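PDB 5BY3: BtGH115A from Bacteroides thetaiotaomicron, which acts as a family GH115 4-O-methyl-alpha-glucuronidase with specificity for decorated arabinogalactans. Local coordinates for residues D19-P27 / K143-K151; L47-L55 / S124-E133. One frame throughout, in Å; residues are numbered along the deposited sequence.

Overall arrangement
Helix 38-55 is common to both contacts: it is one side of interaction 2 and packs under interaction 1. Interaction 1, its centre about 36 Å from the centre of the chain, is a partly buried two-stranded antiparallel sheet: backbone hydrogen bonds carry it, with apolar side chains on one face and mostly polar, exposed ones on the other. Interaction 2, its centre about 25 Å from that of the chain, is buried and relies on side chains, a leucine and valine cluster next to charged and hydroxyl groups. They join directly, since the end of helix 38-55 probably hydrogen-bonds to the loops beside both strands: Val54 O to Lys143 N and Leu55 O to Gly25 N. Phe146 also packs on Leu55 and Leu127.

Interaction 1. Residues D19-P27 / K143-K151; sequences DFVLQSGQP and KETFRLSGK
Phe20 and Leu148, then Leu22 and Phe146, form the hydrogen-bonded pairs of a short antiparallel sheet, with strands 20-23 and 145-148 running at 175° to each other. Each pair exchanges two backbone bonds, among them Leu22 N to Phe146 O at 2.8 Å. Ser24 N to Glu144 O, 3.0 Å, carries the pairing just past the strands, and there a type II turn from Gln23 to Gln26 takes segment 19-27 away.

Phe20 can be followed outward. Its CB lies 3.7 Å from Leu148 O. With CG anti to the backbone N (chi1 174°), the ring extends beside its own carbonyl carbon; CD2 then looks onto Leu148 CB, and further out CE2 reaches Phe146 CE2 at 4.0 Å. Phe146 arrives at the edge of the Phe20 ring, near its plane, and the two aromatic side chains meet at a slant. Leu106 of strand 106-110 packs against Phe20 and Leu148, while Leu51 and Leu55 of helix 38-55 pack against Leu22, so this face is buried.

The other face, bearing Val21, Gln23, Thr145 and Arg147, is mixed, mostly polar, and largely exposed; Val21 CG2 lies alongside the aliphatic part of Arg147. Gln23 bends at chi2 and turns back on its own segment, NE2 donating to Ser24 O at 2.8 Å, while OE1 lies 3.5 Å from Thr145 CG2. At the far end Asp19 OD1 accepts from Gly150 N at 3.2 Å, the donor standing 66° above the carboxylate plane. Asp19 OD2 is 5.2 Å from Arg147 NE, too far for a salt bridge, though the opposite charges may still attract weakly. The chemistry implies a sheet joined chiefly through backbone bonds, seated on the fold by one greasy face and trimmed at its ends by polar groups.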
ATOM      1  N   ASP A  19     -20.693  26.295  24.062  1.00 47.85           N
ATOM      2  CA  ASP A  19     -20.010  26.383  22.702  1.00 54.03           C
ATOM      3  C   ASP A  19     -18.539  26.809  22.667  1.00 49.40           C
ATOM      4  O   ASP A  19     -18.182  27.782  23.296  1.00 53.61           O
ATOM      5  CB  ASP A  19     -20.780  27.332  21.789  1.00 59.64           C
ATOM      6  CG  ASP A  19     -21.538  26.607  20.689  1.00 70.73           C
ATOM      7  OD1 ASP A  19     -22.433  25.778  21.004  1.00 71.38           O
ATOM      8  OD2 ASP A  19     -21.256  26.885  19.503  1.00 73.43           O
ATOM      9  N   PHE A  20     -17.709  26.109  21.891  1.00 52.28           N
ATOM     10  CA  PHE A  20     -16.247  26.397  21.746  1.00 47.17           C
ATOM     11  C   PHE A  20     -15.991  27.188  20.448  1.00 52.94           C
ATOM     12  O   PHE A  20     -16.440  26.795  19.361  1.00 56.92           O
ATOM     13  CB  PHE A  20     -15.439  25.066  21.750  1.00 43.91           C
ATOM     14  CG  PHE A  20     -13.943  25.216  21.474  1.00 44.75           C
ATOM     15  CD1 PHE A  20     -13.057  25.707  22.462  1.00 44.13           C
ATOM     16  CD2 PHE A  20     -13.400  24.846  20.226  1.00 42.13           C
ATOM     17  CE1 PHE A  20     -11.689  25.841  22.199  1.00 38.35           C
ATOM     18  CE2 PHE A  20     -12.033  24.987  19.964  1.00 35.35           C
ATOM     19  CZ  PHE A  20     -11.183  25.480  20.951  1.00 37.88           C
ATOM     20  N   VAL A  21     -15.266  28.298  20.564  1.00 58.14           N
ATOM     21  CA  VAL A  21     -15.112  29.268  19.464  1.00 54.71           C
ATOM     22  C   VAL A  21     -13.651  29.742  19.473  1.00 51.55           C
ATOM     23  O   VAL A  21     -13.112  30.074  20.511  1.00 51.91           O
ATOM     24  CB  VAL A  21     -16.117  30.472  19.566  1.00 55.51           C
ATOM     25  CG1 VAL A  21     -15.927  31.451  18.415  1.00 62.89           C
ATOM     26  CG2 VAL A  21     -17.577  30.029  19.538  1.00 53.05           C
ATOM     27  N   LEU A  22     -13.004  29.702  18.318  1.00 47.89           N
ATOM     28  CA  LEU A  22     -11.671  30.268  18.136  1.00 44.98           C
ATOM     29  C   LEU A  22     -11.724  31.302  17.010  1.00 44.26           C
ATOM     30  O   LEU A  22     -11.967  30.936  15.863  1.00 46.78           O
ATOM     31  CB  LEU A  22     -10.691  29.182  17.738  1.00 41.88           C
ATOM     32  CG  LEU A  22     -10.033  28.254  18.756  1.00 45.63           C
ATOM     33  CD1 LEU A  22      -8.823  27.660  18.067  1.00 41.36           C
ATOM     34  CD2 LEU A  22      -9.620  28.934  20.051  1.00 39.57           C
ATOM     35  N   GLN A  23     -11.529  32.579  17.329  1.00 44.15           N
ATOM     36  CA  GLN A  23     -11.598  33.659  16.314  1.00 50.07           C
ATOM     37  C   GLN A  23     -10.222  33.756  15.637  1.00 43.87           C
ATOM     38  O   GLN A  23      -9.216  33.716  16.320  1.00 41.14           O
ATOM     39  CB  GLN A  23     -12.056  35.000  16.972  1.00 53.50           C
ATOM     40  CG  GLN A  23     -11.681  36.314  16.265  1.00 55.34           C
ATOM     41  CD  GLN A  23     -12.298  36.465  14.871  1.00 64.41           C
ATOM     42  OE1 GLN A  23     -13.525  36.318  14.689  1.00 72.77           O
ATOM     43  NE2 GLN A  23     -11.451  36.767  13.875  1.00 58.27           N
ATOM     44  N   SER A  24     -10.167  33.869  14.308  1.00 43.05           N
ATOM     45  CA  SER A  24      -8.848  34.008  13.631  1.00 46.87           C
ATOM     46  C   SER A  24      -8.120  35.301  14.013  1.00 44.66           C
ATOM     47  O   SER A  24      -8.742  36.245  14.448  1.00 45.95           O
ATOM     48  CB  SER A  24      -8.947  33.864  12.097  1.00 45.82           C
ATOM     49  OG  SER A  24      -9.317  35.061  11.447  1.00 52.93           O
ATOM     50  N   GLY A  25      -6.811  35.344  13.821  1.00 49.49           N
ATOM     51  CA  GLY A  25      -6.018  36.517  14.168  1.00 47.47           C
ATOM     52  C   GLY A  25      -5.659  36.581  15.645  1.00 50.81           C
ATOM     53  O   GLY A  25      -4.777  37.355  16.012  1.00 54.62           O
ATOM     54  N   GLN A  26      -6.317  35.758  16.472  1.00 45.45           N
ATOM     55  CA  GLN A  26      -6.192  35.791  17.938  1.00 50.03           C
ATOM     56  C   GLN A  26      -5.411  34.599  18.496  1.00 52.60           C
ATOM     57  O   GLN A  26      -5.570  33.489  17.977  1.00 55.33           O
ATOM     58  CB  GLN A  26      -7.579  35.800  18.599  1.00 50.50           C
ATOM     59  CG  GLN A  26      -8.085  37.186  18.926  1.00 52.33           C
ATOM     60  CD  GLN A  26      -9.546  37.227  19.289  1.00 53.72           C
ATOM     61  OE1 GLN A  26     -10.065  36.331  19.974  1.00 53.58           O
ATOM     62  NE2 GLN A  26     -10.229  38.294  18.848  1.00 51.32           N
ATOM     63  N   PRO A  27      -4.609  34.806  19.572  1.00 48.63           N
ATOM     64  CA  PRO A  27      -3.870  33.683  20.124  1.00 51.23           C
ATOM     65  C   PRO A  27      -4.797  32.718  20.868  1.00 51.98           C
ATOM     66  O   PRO A  27      -5.978  33.033  21.117  1.00 44.35           O
ATOM     67  CB  PRO A  27      -2.876  34.345  21.110  1.00 52.02           C
ATOM     68  CG  PRO A  27      -3.104  35.814  21.030  1.00 48.99           C
ATOM     69  CD  PRO A  27      -4.466  35.994  20.435  1.00 52.25           C
ATOM     70  N   LYS A 143      -9.128  30.089   7.686  1.00 44.54           N
ATOM     71  CA  LYS A 143     -10.483  30.234   8.179  1.00 45.42           C
ATOM     72  C   LYS A 143     -10.666  31.485   8.978  1.00 42.36           C
ATOM     73  O   LYS A 143      -9.753  31.943   9.664  1.00 43.12           O
ATOM     74  CB  LYS A 143     -10.894  29.016   8.996  1.00 50.17           C
ATOM     75  CG  LYS A 143     -11.511  27.943   8.124  1.00 54.05           C
ATOM     76  CD  LYS A 143     -11.169  26.567   8.620  1.00 57.58           C
ATOM     77  CE  LYS A 143     -12.047  26.160   9.764  1.00 50.90           C
ATOM     78  NZ  LYS A 143     -12.517  24.862   9.254  1.00 54.54           N
ATOM     79  N   GLU A 144     -11.856  32.042   8.879  1.00 44.43           N
ATOM     80  CA  GLU A 144     -12.224  33.189   9.678  1.00 46.96           C
ATOM     81  C   GLU A 144     -12.506  32.844  11.124  1.00 46.33           C
ATOM     82  O   GLU A 144     -12.027  33.549  12.004  1.00 52.27           O
ATOM     83  CB  GLU A 144     -13.411  33.914   9.061  1.00 52.62           C
ATOM     84  CG  GLU A 144     -12.990  35.181   8.344  1.00 71.67           C
ATOM     85  CD  GLU A 144     -12.308  36.209   9.263  1.00 77.67           C
ATOM     86  OE1 GLU A 144     -12.856  36.515  10.359  1.00 69.42           O
ATOM     87  OE2 GLU A 144     -11.219  36.712   8.880  1.00 83.89           O
ATOM     88  N   THR A 145     -13.319  31.808  11.362  1.00 46.28           N
ATOM     89  CA  THR A 145     -13.551  31.250  12.708  1.00 46.49           C
ATOM     90  C   THR A 145     -13.604  29.724  12.641  1.00 47.80           C
ATOM     91  O   THR A 145     -13.921  29.130  11.601  1.00 49.79           O
ATOM     92  CB  THR A 145     -14.872  31.703  13.353  1.00 47.20           C
ATOM     93  OG1 THR A 145     -15.934  31.399  12.459  1.00 53.45           O
ATOM     94  CG2 THR A 145     -14.897  33.210  13.665  1.00 46.19           C
ATOM     95  N   PHE A 146     -13.260  29.108  13.767  1.00 46.89           N
ATOM     96  CA  PHE A 146     -13.455  27.701  13.999  1.00 47.78           C
ATOM     97  C   PHE A 146     -14.356  27.520  15.215  1.00 47.15           C
ATOM     98  O   PHE A 146     -14.008  27.972  16.303  1.00 41.93           O
ATOM     99  CB  PHE A 146     -12.125  27.000  14.216  1.00 45.43           C
ATOM    100  CG  PHE A 146     -12.271  25.551  14.547  1.00 50.79           C
ATOM    101  CD1 PHE A 146     -12.784  24.656  13.601  1.00 50.43           C
ATOM    102  CD2 PHE A 146     -11.914  25.074  15.808  1.00 47.82           C
ATOM    103  CE1 PHE A 146     -12.935  23.302  13.912  1.00 50.61           C
ATOM    104  CE2 PHE A 146     -12.066  23.737  16.114  1.00 48.02           C
ATOM    105  CZ  PHE A 146     -12.579  22.853  15.169  1.00 50.17           C
ATOM    106  N   ARG A 147     -15.474  26.813  15.009  1.00 53.72           N
ATOM    107  CA  ARG A 147     -16.598  26.722  15.953  1.00 56.64           C
ATOM    108  C   ARG A 147     -17.105  25.292  16.057  1.00 59.47           C
ATOM    109  O   ARG A 147     -17.679  24.765  15.101  1.00 62.90           O
ATOM    110  CB  ARG A 147     -17.734  27.603  15.449  1.00 58.96           C
ATOM    111  CG  ARG A 147     -18.856  27.830  16.438  1.00 70.10           C
ATOM    112  CD  ARG A 147     -20.195  27.509  15.794  1.00 79.98           C
ATOM    113  NE  ARG A 147     -20.451  28.267  14.552  1.00 84.12           N
ATOM    114  CZ  ARG A 147     -21.161  27.805  13.516  1.00 80.21           C
ATOM    115  NH1 ARG A 147     -21.671  26.575  13.551  1.00 68.97           N
ATOM    116  NH2 ARG A 147     -21.360  28.568  12.439  1.00 70.39           N
ATOM    117  N   LEU A 148     -16.876  24.679  17.217  1.00 58.49           N
ATOM    118  CA  LEU A 148     -17.454  23.387  17.588  1.00 53.85           C
ATOM    119  C   LEU A 148     -18.549  23.519  18.664  1.00 56.58           C
ATOM    120  O   LEU A 148     -18.404  24.275  19.646  1.00 57.18           O
ATOM    121  CB  LEU A 148     -16.370  22.448  18.140  1.00 52.42           C
ATOM    122  CG  LEU A 148     -15.249  21.796  17.317  1.00 50.14           C
ATOM    123  CD1 LEU A 148     -14.448  20.924  18.269  1.00 52.24           C
ATOM    124  CD2 LEU A 148     -15.731  20.967  16.134  1.00 44.08           C
ATOM    125  N   SER A 149     -19.612  22.731  18.502  1.00 60.75           N
ATOM    126  CA  SER A 149     -20.766  22.740  19.409  1.00 63.69           C
ATOM    127  C   SER A 149     -20.425  22.366  20.835  1.00 63.92           C
ATOM    128  O   SER A 149     -19.495  21.576  21.058  1.00 53.32           O
ATOM    129  CB  SER A 149     -21.820  21.773  18.910  1.00 62.51           C
ATOM    130  OG  SER A 149     -22.751  22.502  18.161  1.00 71.81           O
ATOM    131  N   GLY A 150     -21.197  22.915  21.784  1.00 57.46           N
ATOM    132  CA  GLY A 150     -21.147  22.476  23.181  1.00 56.61           C
ATOM    133  C   GLY A 150     -21.551  21.007  23.303  1.00 58.13           C
ATOM    134  O   GLY A 150     -21.186  20.342  24.259  1.00 59.45           O
ATOM    135  N   LYS A 151     -22.299  20.508  22.321  1.00 59.56           N
ATOM    136  CA  LYS A 151     -22.721  19.118  22.267  1.00 65.07           C
ATOM    137  C   LYS A 151     -21.802  18.181  21.483  1.00 65.08           C
ATOM    138  O   LYS A 151     -22.026  16.969  21.509  1.00 64.72           O
ATOM    139  CB  LYS A 151     -24.135  19.034  21.684  1.00 74.55           C
ATOM    140  CG  LYS A 151     -25.225  18.832  22.728  1.00 84.17           C
ATOM    141  CD  LYS A 151     -26.624  19.044  22.152  1.00 85.72           C
ATOM    142  CE  LYS A 151     -27.175  20.421  22.505  1.00 88.80           C
ATOM    143  NZ  LYS A 151     -26.411  21.524  21.854  1.00 88.49           N
TER

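Interaction 2. Residues L47-L55 / S124-E133; sequences LSRDLQTVL and SRLLGVSPWE
Ser124 OG donates to Asp50 OD2 at 2.8 Å, coming from the anti side of the carboxylate, 25° out of its plane; Asp50 CG stands anti to its own carbonyl carbon, which carries the carboxylate to Ser124. Asp50 also backs onto Val129, whose CG2 lies 3.9 Å from Asp50 CB and 3.6 Å from Val54 CG2. Beside them Leu127 spreads over the helix: CD1 touches Leu47 and Leu51, CD2 touches Leu55, and CB faces Val54 CG1. From the residue before Asp50, Arg49 NH2 meets Glu133 OE1 on its syn side at 3.3 Å, a salt bridge with the flat groups 65° apart.

Gly128, with phi 84°, ends helix 113-126 in a Schellman motif, after which Val129 points back to helix 38-55. From helix 193-205, Arg205 salt-bridges both Asp50 OD2 and Glu133 OE1, and Glu201 pairs with Arg49 NH2. Were an alanine here instead of Asp50, Ser124 OG would probably lose its acceptor and Arg205 one of its two carboxylate mates.

Acids and arginines thus share a buried network, joined by the Ser124 hydroxyl, that ties helices 38-55 and 193-205 to the loop after helix 113-126, Arg205 probably easing the repulsion between Asp50 and Glu133.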
ATOM      1  N   LEU A  47       0.139  20.962  15.839  1.00 41.83           N
ATOM      2  CA  LEU A  47      -1.156  21.660  15.869  1.00 41.79           C
ATOM      3  C   LEU A  47      -0.982  23.176  15.832  1.00 42.07           C
ATOM      4  O   LEU A  47      -1.741  23.889  15.163  1.00 45.18           O
ATOM      5  CB  LEU A  47      -2.016  21.226  17.065  1.00 36.37           C
ATOM      6  CG  LEU A  47      -3.369  21.907  17.257  1.00 38.62           C
ATOM      7  CD1 LEU A  47      -4.407  21.524  16.224  1.00 38.65           C
ATOM      8  CD2 LEU A  47      -3.916  21.586  18.622  1.00 42.53           C
ATOM      9  N   SER A  48       0.025  23.646  16.548  1.00 36.69           N
ATOM     10  CA  SER A  48       0.292  25.059  16.684  1.00 39.93           C
ATOM     11  C   SER A  48       0.647  25.584  15.335  1.00 41.38           C
ATOM     12  O   SER A  48       0.147  26.637  14.924  1.00 46.21           O
ATOM     13  CB  SER A  48       1.456  25.303  17.641  1.00 38.93           C
ATOM     14  OG  SER A  48       1.162  24.664  18.840  1.00 46.08           O
ATOM     15  N   ARG A  49       1.507  24.834  14.651  1.00 42.28           N
ATOM     16  CA  ARG A  49       1.832  25.116  13.255  1.00 45.52           C
ATOM     17  C   ARG A  49       0.558  25.285  12.387  1.00 43.61           C
ATOM     18  O   ARG A  49       0.483  26.196  11.575  1.00 46.07           O
ATOM     19  CB  ARG A  49       2.746  24.019  12.731  1.00 45.79           C
ATOM     20  CG  ARG A  49       3.315  24.295  11.367  1.00 52.72           C
ATOM     21  CD  ARG A  49       4.474  23.356  11.141  1.00 57.29           C
ATOM     22  NE  ARG A  49       4.118  22.274  10.248  1.00 57.64           N
ATOM     23  CZ  ARG A  49       4.867  21.193  10.047  1.00 62.72           C
ATOM     24  NH1 ARG A  49       6.014  21.016  10.695  1.00 60.82           N
ATOM     25  NH2 ARG A  49       4.456  20.273   9.189  1.00 69.97           N
ATOM     26  N   ASP A  50      -0.443  24.431  12.625  1.00 43.14           N
ATOM     27  CA  ASP A  50      -1.696  24.428  11.876  1.00 46.10           C
ATOM     28  C   ASP A  50      -2.634  25.508  12.347  1.00 43.88           C
ATOM     29  O   ASP A  50      -3.287  26.122  11.528  1.00 49.79           O
ATOM     30  CB  ASP A  50      -2.367  23.042  11.924  1.00 46.72           C
ATOM     31  CG  ASP A  50      -1.464  21.943  11.381  1.00 52.53           C
ATOM     32  OD1 ASP A  50      -0.455  22.262  10.675  1.00 54.44           O
ATOM     33  OD2 ASP A  50      -1.740  20.759  11.689  1.00 56.57           O
ATOM     34  N   LEU A  51      -2.692  25.748  13.661  1.00 46.61           N
ATOM     35  CA  LEU A  51      -3.412  26.898  14.229  1.00 44.16           C
ATOM     36  C   LEU A  51      -2.970  28.260  13.642  1.00 45.67           C
ATOM     37  O   LEU A  51      -3.818  29.092  13.320  1.00 49.79           O
ATOM     38  CB  LEU A  51      -3.282  26.900  15.764  1.00 43.40           C
ATOM     39  CG  LEU A  51      -4.280  25.982  16.480  1.00 43.92           C
ATOM     40  CD1 LEU A  51      -3.703  25.586  17.824  1.00 42.65           C
ATOM     41  CD2 LEU A  51      -5.658  26.590  16.644  1.00 36.42           C
ATOM     42  N   GLN A  52      -1.654  28.467  13.521  1.00 40.93           N
ATOM     43  CA  GLN A  52      -1.076  29.575  12.786  1.00 46.71           C
ATOM     44  C   GLN A  52      -1.487  29.598  11.307  1.00 48.24           C
ATOM     45  O   GLN A  52      -1.921  30.641  10.807  1.00 43.34           O
ATOM     46  CB  GLN A  52       0.464  29.526  12.890  1.00 52.42           C
ATOM     47  CG  GLN A  52       1.186  30.833  12.606  1.00 52.06           C
ATOM     48  CD  GLN A  52       0.716  32.004  13.485  1.00 62.77           C
ATOM     49  OE1 GLN A  52       0.961  32.042  14.694  1.00 60.45           O
ATOM     50  NE2 GLN A  52       0.038  32.965  12.868  1.00 63.34           N
ATOM     51  N   THR A  53      -1.329  28.472  10.598  1.00 45.21           N
ATOM     52  CA  THR A  53      -1.595  28.448   9.152  1.00 40.04           C
ATOM     53  C   THR A  53      -3.080  28.747   8.890  1.00 42.78           C
ATOM     54  O   THR A  53      -3.413  29.624   8.094  1.00 44.48           O
ATOM     55  CB  THR A  53      -1.186  27.115   8.517  1.00 38.91           C
ATOM     56  OG1 THR A  53       0.159  26.796   8.895  1.00 44.68           O
ATOM     57  CG2 THR A  53      -1.252  27.161   6.999  1.00 37.33           C
ATOM     58  N   VAL A  54      -3.965  28.050   9.591  1.00 37.87           N
ATOM     59  CA  VAL A  54      -5.364  28.048   9.216  1.00 37.28           C
ATOM     60  C   VAL A  54      -6.003  29.274   9.793  1.00 40.31           C
ATOM     61  O   VAL A  54      -6.821  29.877   9.125  1.00 49.81           O
ATOM     62  CB  VAL A  54      -6.106  26.753   9.670  1.00 36.06           C
ATOM     63  CG1 VAL A  54      -7.645  26.857   9.572  1.00 31.07           C
ATOM     64  CG2 VAL A  54      -5.637  25.573   8.845  1.00 36.45           C
ATOM     65  N   LEU A  55      -5.612  29.639  11.011  1.00 39.35           N
ATOM     66  CA  LEU A  55      -6.311  30.664  11.782  1.00 40.91           C
ATOM     67  C   LEU A  55      -5.488  31.908  12.144  1.00 40.33           C
ATOM     68  O   LEU A  55      -6.023  32.826  12.739  1.00 40.92           O
ATOM     69  CB  LEU A  55      -6.919  30.071  13.062  1.00 39.72           C
ATOM     70  CG  LEU A  55      -8.191  29.240  12.971  1.00 44.31           C
ATOM     71  CD1 LEU A  55      -8.472  28.679  14.349  1.00 42.16           C
ATOM     72  CD2 LEU A  55      -9.397  30.056  12.519  1.00 48.56           C
ATOM     73  N   SER A 124      -6.467  19.118  14.234  1.00 46.43           N
ATOM     74  CA  SER A 124      -5.786  19.574  13.046  1.00 42.72           C
ATOM     75  C   SER A 124      -6.529  19.142  11.748  1.00 47.66           C
ATOM     76  O   SER A 124      -6.674  19.955  10.824  1.00 51.05           O
ATOM     77  CB  SER A 124      -4.332  19.169  13.138  1.00 41.31           C
ATOM     78  OG  SER A 124      -3.811  18.897  11.862  1.00 55.41           O
ATOM     79  N   ARG A 125      -7.036  17.905  11.699  1.00 44.74           N
ATOM     80  CA  ARG A 125      -7.945  17.455  10.611  1.00 48.57           C
ATOM     81  C   ARG A 125      -9.241  18.284  10.499  1.00 48.67           C
ATOM     82  O   ARG A 125      -9.682  18.604   9.378  1.00 46.15           O
ATOM     83  CB  ARG A 125      -8.284  15.950  10.727  1.00 48.50           C
ATOM     84  CG  ARG A 125      -7.149  15.021  10.286  1.00 46.84           C
ATOM     85  CD  ARG A 125      -7.183  13.645  10.970  1.00 48.31           C
ATOM     86  NE  ARG A 125      -6.317  12.668  10.283  1.00 59.96           N
ATOM     87  CZ  ARG A 125      -6.598  12.041   9.120  1.00 62.19           C
ATOM     88  NH1 ARG A 125      -7.752  12.230   8.458  1.00 56.41           N
ATOM     89  NH2 ARG A 125      -5.710  11.198   8.608  1.00 58.05           N
ATOM     90  N   LEU A 126      -9.837  18.606  11.658  1.00 44.47           N
ATOM     91  CA  LEU A 126     -11.048  19.431  11.778  1.00 39.18           C
ATOM     92  C   LEU A 126     -10.833  20.867  11.235  1.00 42.95           C
ATOM     93  O   LEU A 126     -11.744  21.522  10.734  1.00 43.41           O
ATOM     94  CB  LEU A 126     -11.455  19.513  13.259  1.00 36.68           C
ATOM     95  CG  LEU A 126     -12.062  18.268  13.909  1.00 38.56           C
ATOM     96  CD1 LEU A 126     -12.339  18.543  15.349  1.00 34.00           C
ATOM     97  CD2 LEU A 126     -13.347  17.817  13.225  1.00 35.99           C
ATOM     98  N   LEU A 127      -9.621  21.368  11.386  1.00 41.36           N
ATOM     99  CA  LEU A 127      -9.284  22.649  10.865  1.00 44.35           C
ATOM    100  C   LEU A 127      -9.079  22.573   9.336  1.00 52.36           C
ATOM    101  O   LEU A 127      -8.812  23.591   8.689  1.00 54.42           O
ATOM    102  CB  LEU A 127      -8.043  23.166  11.568  1.00 39.48           C
ATOM    103  CG  LEU A 127      -8.210  23.447  13.049  1.00 41.09           C
ATOM    104  CD1 LEU A 127      -6.846  23.787  13.573  1.00 45.94           C
ATOM    105  CD2 LEU A 127      -9.153  24.612  13.312  1.00 44.83           C
ATOM    106  N   GLY A 128      -9.224  21.374   8.770  1.00 45.23           N
ATOM    107  CA  GLY A 128      -9.132  21.217   7.345  1.00 44.32           C
ATOM    108  C   GLY A 128      -7.713  21.077   6.845  1.00 47.78           C
ATOM    109  O   GLY A 128      -7.447  21.376   5.675  1.00 51.81           O
ATOM    110  N   VAL A 129      -6.809  20.593   7.704  1.00 46.14           N
ATOM    111  CA  VAL A 129      -5.411  20.351   7.315  1.00 44.84           C
ATOM    112  C   VAL A 129      -5.208  18.898   6.842  1.00 47.30           C
ATOM    113  O   VAL A 129      -5.370  17.959   7.615  1.00 50.01           O
ATOM    114  CB  VAL A 129      -4.423  20.719   8.460  1.00 45.16           C
ATOM    115  CG1 VAL A 129      -2.974  20.620   8.010  1.00 42.29           C
ATOM    116  CG2 VAL A 129      -4.712  22.116   8.998  1.00 42.46           C
ATOM    117  N   SER A 130      -4.880  18.734   5.557  1.00 44.27           N
ATOM    118  CA  SER A 130      -4.577  17.436   4.960  1.00 42.01           C
ATOM    119  C   SER A 130      -3.270  16.840   5.537  1.00 44.73           C
ATOM    120  O   SER A 130      -2.320  17.590   5.821  1.00 39.18           O
ATOM    121  CB  SER A 130      -4.451  17.614   3.435  1.00 42.13           C
ATOM    122  OG  SER A 130      -3.649  16.623   2.798  1.00 41.03           O
ATOM    123  N   PRO A 131      -3.209  15.493   5.696  1.00 45.28           N
ATOM    124  CA  PRO A 131      -1.917  14.793   5.861  1.00 45.00           C
ATOM    125  C   PRO A 131      -0.811  15.219   4.876  1.00 43.96           C
ATOM    126  O   PRO A 131       0.372  15.168   5.230  1.00 46.75           O
ATOM    127  CB  PRO A 131      -2.283  13.324   5.596  1.00 41.92           C
ATOM    128  CG  PRO A 131      -3.679  13.219   6.132  1.00 45.50           C
ATOM    129  CD  PRO A 131      -4.347  14.562   5.885  1.00 43.04           C
ATOM    130  N   TRP A 132      -1.194  15.634   3.674  1.00 39.68           N
ATOM    131  CA  TRP A 132      -0.251  15.968   2.623  1.00 38.07           C
ATOM    132  C   TRP A 132      -0.009  17.488   2.443  1.00 42.34           C
ATOM    133  O   TRP A 132       0.581  17.922   1.431  1.00 41.32           O
ATOM    134  CB  TRP A 132      -0.736  15.340   1.337  1.00 36.97           C
ATOM    135  CG  TRP A 132      -1.100  13.913   1.522  1.00 35.69           C
ATOM    136  CD1 TRP A 132      -2.319  13.420   1.798  1.00 37.03           C
ATOM    137  CD2 TRP A 132      -0.210  12.803   1.492  1.00 34.00           C
ATOM    138  NE1 TRP A 132      -2.260  12.046   1.929  1.00 37.78           N
ATOM    139  CE2 TRP A 132      -0.969  11.650   1.751  1.00 35.46           C
ATOM    140  CE3 TRP A 132       1.164  12.675   1.275  1.00 35.01           C
ATOM    141  CZ2 TRP A 132      -0.417  10.385   1.774  1.00 38.49           C
ATOM    142  CZ3 TRP A 132       1.727  11.420   1.295  1.00 36.66           C
ATOM    143  CH2 TRP A 132       0.937  10.282   1.543  1.00 37.79           C
ATOM    144  N   GLU A 133      -0.502  18.265   3.416  1.00 39.84           N
ATOM    145  CA  GLU A 133      -0.166  19.671   3.648  1.00 42.05           C
ATOM    146  C   GLU A 133       1.243  20.012   3.155  1.00 41.57           C
ATOM    147  O   GLU A 133       1.439  20.891   2.309  1.00 46.27           O
ATOM    148  CB  GLU A 133      -0.297  19.927   5.159  1.00 48.51           C
ATOM    149  CG  GLU A 133       0.260  21.232   5.712  1.00 57.44           C
ATOM    150  CD  GLU A 133       1.643  21.105   6.307  1.00 63.45           C
ATOM    151  OE1 GLU A 133       1.898  20.184   7.122  1.00 60.37           O
ATOM    152  OE2 GLU A 133       2.483  21.969   5.966  1.00 77.77           O
TER